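Local structure of PfkB family carbohydrate kinase (Listeria grayi DSM 20601, 4GM6) at residues I75-P80 and S132-H137. The protein probably phosphorylates a sugar or sugar acid, as a member of the PfkB family of carbohydrate kinases. Residues are numbered along the deposited sequence; the frame is centred on the assembly and turned at random.
Sequences IATVVP and SSFARH
Val78 and His137 meet because of their first torsions: with CG1 of Val78 anti to the backbone N (chi1 179°), its other methyl, CG2, lies beside that N and reaches the imidazole, while CG of His137 is itself anti to its own N (chi1 -161°), which swings the ring back toward the strand. The result is a clear CH-pi contact, with Val78 CG2 3.8 Å from the centroid of the His137 ring and only 11° off its normal. The two branches of the valine divide the work, for Val78 CG1 packs on Ser133 CB at 3.7 Å. Phe134 extends along the strand instead of facing it squarely; the CD1 side of its ring comes up to the backbone, 3.6 Å from Val78 N, which lies near the ring plane at the edge, and Trp167 stacks on the same ring. Thr77 OG1 approaches Phe134 CD1 obliquely at 3.5 Å, and the same oxygen is hydrogen-bonded to Gly31 O. Ser133 OG sits 3.4 Å from Pro80 N, a nitrogen with no hydrogen to give; its hydroxyl is turned to Ala105 O, its stronger partner, with Arg108 O as a second acceptor that can share the one hydrogen. A single water ties the backbones, donating to Val78 O at 2.7 Å and accepting from Phe134 N at 3.0 Å. Ser132 OG caps the turn by accepting from Ala135 N. Such a contact illustrates how a short N-capped helical turn, 133-136, following the small four-stranded sheet, packs on the C-terminal end of parallel strand 73-79 in the large central sheet of the PfkB (ribokinase-like) fold.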
loop_
_atom_site.group_PDB
_atom_site.type_symbol
_atom_site.label_atom_id
_atom_site.label_comp_id
_atom_site.label_asym_id
_atom_site.label_seq_id
_atom_site.Cartn_x
_atom_site.Cartn_y
_atom_site.Cartn_z
ATOM N N ILE C 75 -21.660 18.645 20.014
ATOM C CA ILE C 75 -21.927 17.313 20.527
ATOM C C ILE C 75 -21.457 17.148 21.957
ATOM O O ILE C 75 -20.295 17.429 22.288
ATOM C CB ILE C 75 -21.267 16.221 19.658
ATOM C CG1 ILE C 75 -21.765 14.829 20.068
ATOM C CG2 ILE C 75 -19.748 16.277 19.772
ATOM C CD1 ILE C 75 -21.202 13.697 19.227
ATOM N N ALA C 76 -22.375 16.692 22.800
ATOM C CA ALA C 76 -22.037 16.308 24.162
ATOM C C ALA C 76 -21.458 14.887 24.112
ATOM O O ALA C 76 -22.166 13.932 23.791
ATOM C CB ALA C 76 -23.273 16.370 25.048
ATOM N N THR C 77 -20.166 14.750 24.398
ATOM C CA THR C 77 -19.539 13.434 24.371
ATOM C C THR C 77 -18.341 13.329 25.329
ATOM O O THR C 77 -17.933 14.320 25.935
ATOM C CB THR C 77 -19.116 13.048 22.942
ATOM O OG1 THR C 77 -19.071 11.621 22.829
ATOM C CG2 THR C 77 -17.743 13.641 22.614
ATOM N N VAL C 78 -17.791 12.121 25.468
ATOM C CA VAL C 78 -16.663 11.893 26.368
ATOM C C VAL C 78 -15.571 11.087 25.681
ATOM O O VAL C 78 -15.856 10.059 25.053
ATOM C CB VAL C 78 -17.080 11.109 27.624
ATOM C CG1 VAL C 78 -15.870 10.879 28.526
ATOM C CG2 VAL C 78 -18.198 11.834 28.370
ATOM N N VAL C 79 -14.324 11.547 25.814
ATOM C CA VAL C 79 -13.171 10.832 25.287
ATOM C C VAL C 79 -12.017 10.816 26.292
ATOM O O VAL C 79 -11.903 11.708 27.109
ATOM C CB VAL C 79 -12.649 11.475 23.985
ATOM C CG1 VAL C 79 -13.766 11.574 22.960
ATOM C CG2 VAL C 79 -12.042 12.840 24.280
ATOM N N PRO C 80 -11.135 9.801 26.215
ATOM C CA PRO C 80 -9.997 9.792 27.126
ATOM C C PRO C 80 -8.979 10.851 26.729
ATOM O O PRO C 80 -8.828 11.149 25.548
ATOM C CB PRO C 80 -9.413 8.396 26.929
ATOM C CG PRO C 80 -9.705 8.091 25.488
ATOM C CD PRO C 80 -11.091 8.670 25.269
ATOM N N SER C 132 -15.343 1.830 27.723
ATOM C CA SER C 132 -14.868 3.101 27.190
ATOM C C SER C 132 -15.149 4.249 28.171
ATOM O O SER C 132 -15.993 4.126 29.065
ATOM C CB SER C 132 -15.504 3.384 25.820
ATOM O OG SER C 132 -16.887 3.712 25.962
ATOM N N SER C 133 -14.443 5.364 28.003
ATOM C CA SER C 133 -14.718 6.577 28.779
ATOM C C SER C 133 -16.202 6.936 28.742
ATOM O O SER C 133 -16.826 7.200 29.777
ATOM C CB SER C 133 -13.892 7.749 28.243
ATOM O OG SER C 133 -12.501 7.454 28.280
ATOM N N PHE C 134 -16.767 6.976 27.543
ATOM C CA PHE C 134 -18.173 7.328 27.406
ATOM C C PHE C 134 -19.058 6.330 28.146
ATOM O O PHE C 134 -19.939 6.712 28.914
ATOM C CB PHE C 134 -18.582 7.392 25.940
ATOM C CG PHE C 134 -19.927 8.028 25.728
ATOM C CD1 PHE C 134 -20.025 9.344 25.321
ATOM C CD2 PHE C 134 -21.091 7.315 25.965
ATOM C CE1 PHE C 134 -21.255 9.936 25.125
ATOM C CE2 PHE C 134 -22.334 7.900 25.777
ATOM C CZ PHE C 134 -22.415 9.215 25.354
ATOM N N ALA C 135 -18.807 5.044 27.917
ATOM C CA ALA C 135 -19.611 3.994 28.531
ATOM C C ALA C 135 -19.563 4.041 30.053
ATOM O O ALA C 135 -20.586 3.862 30.713
ATOM C CB ALA C 135 -19.179 2.624 28.024
ATOM N N ARG C 136 -18.384 4.283 30.620
ATOM C CA ARG C 136 -18.254 4.264 32.078
ATOM C C ARG C 136 -18.542 5.611 32.745
ATOM O O ARG C 136 -18.495 5.731 33.967
ATOM C CB ARG C 136 -16.875 3.733 32.479
ATOM C CG ARG C 136 -16.703 2.269 32.096
ATOM C CD ARG C 136 -15.284 1.762 32.275
ATOM N NE ARG C 136 -14.911 1.650 33.681
ATOM C CZ ARG C 136 -14.057 2.467 34.282
ATOM N NH1 ARG C 136 -13.483 3.449 33.593
ATOM N NH2 ARG C 136 -13.775 2.301 35.565
ATOM N N HIS C 137 -18.853 6.623 31.946
ATOM C CA HIS C 137 -19.001 7.964 32.492
ATOM C C HIS C 137 -20.242 8.031 33.374
ATOM O O HIS C 137 -21.298 7.512 33.009
ATOM C CB HIS C 137 -19.067 8.997 31.362
ATOM C CG HIS C 137 -18.768 10.395 31.807
ATOM N ND1 HIS C 137 -17.496 10.819 32.130
ATOM C CD2 HIS C 137 -19.579 11.465 31.988
ATOM C CE1 HIS C 137 -17.535 12.090 32.483
ATOM N NE2 HIS C 137 -18.788 12.506 32.408
HETATM O O HOH W 1 -15.081 7.426 25.076
#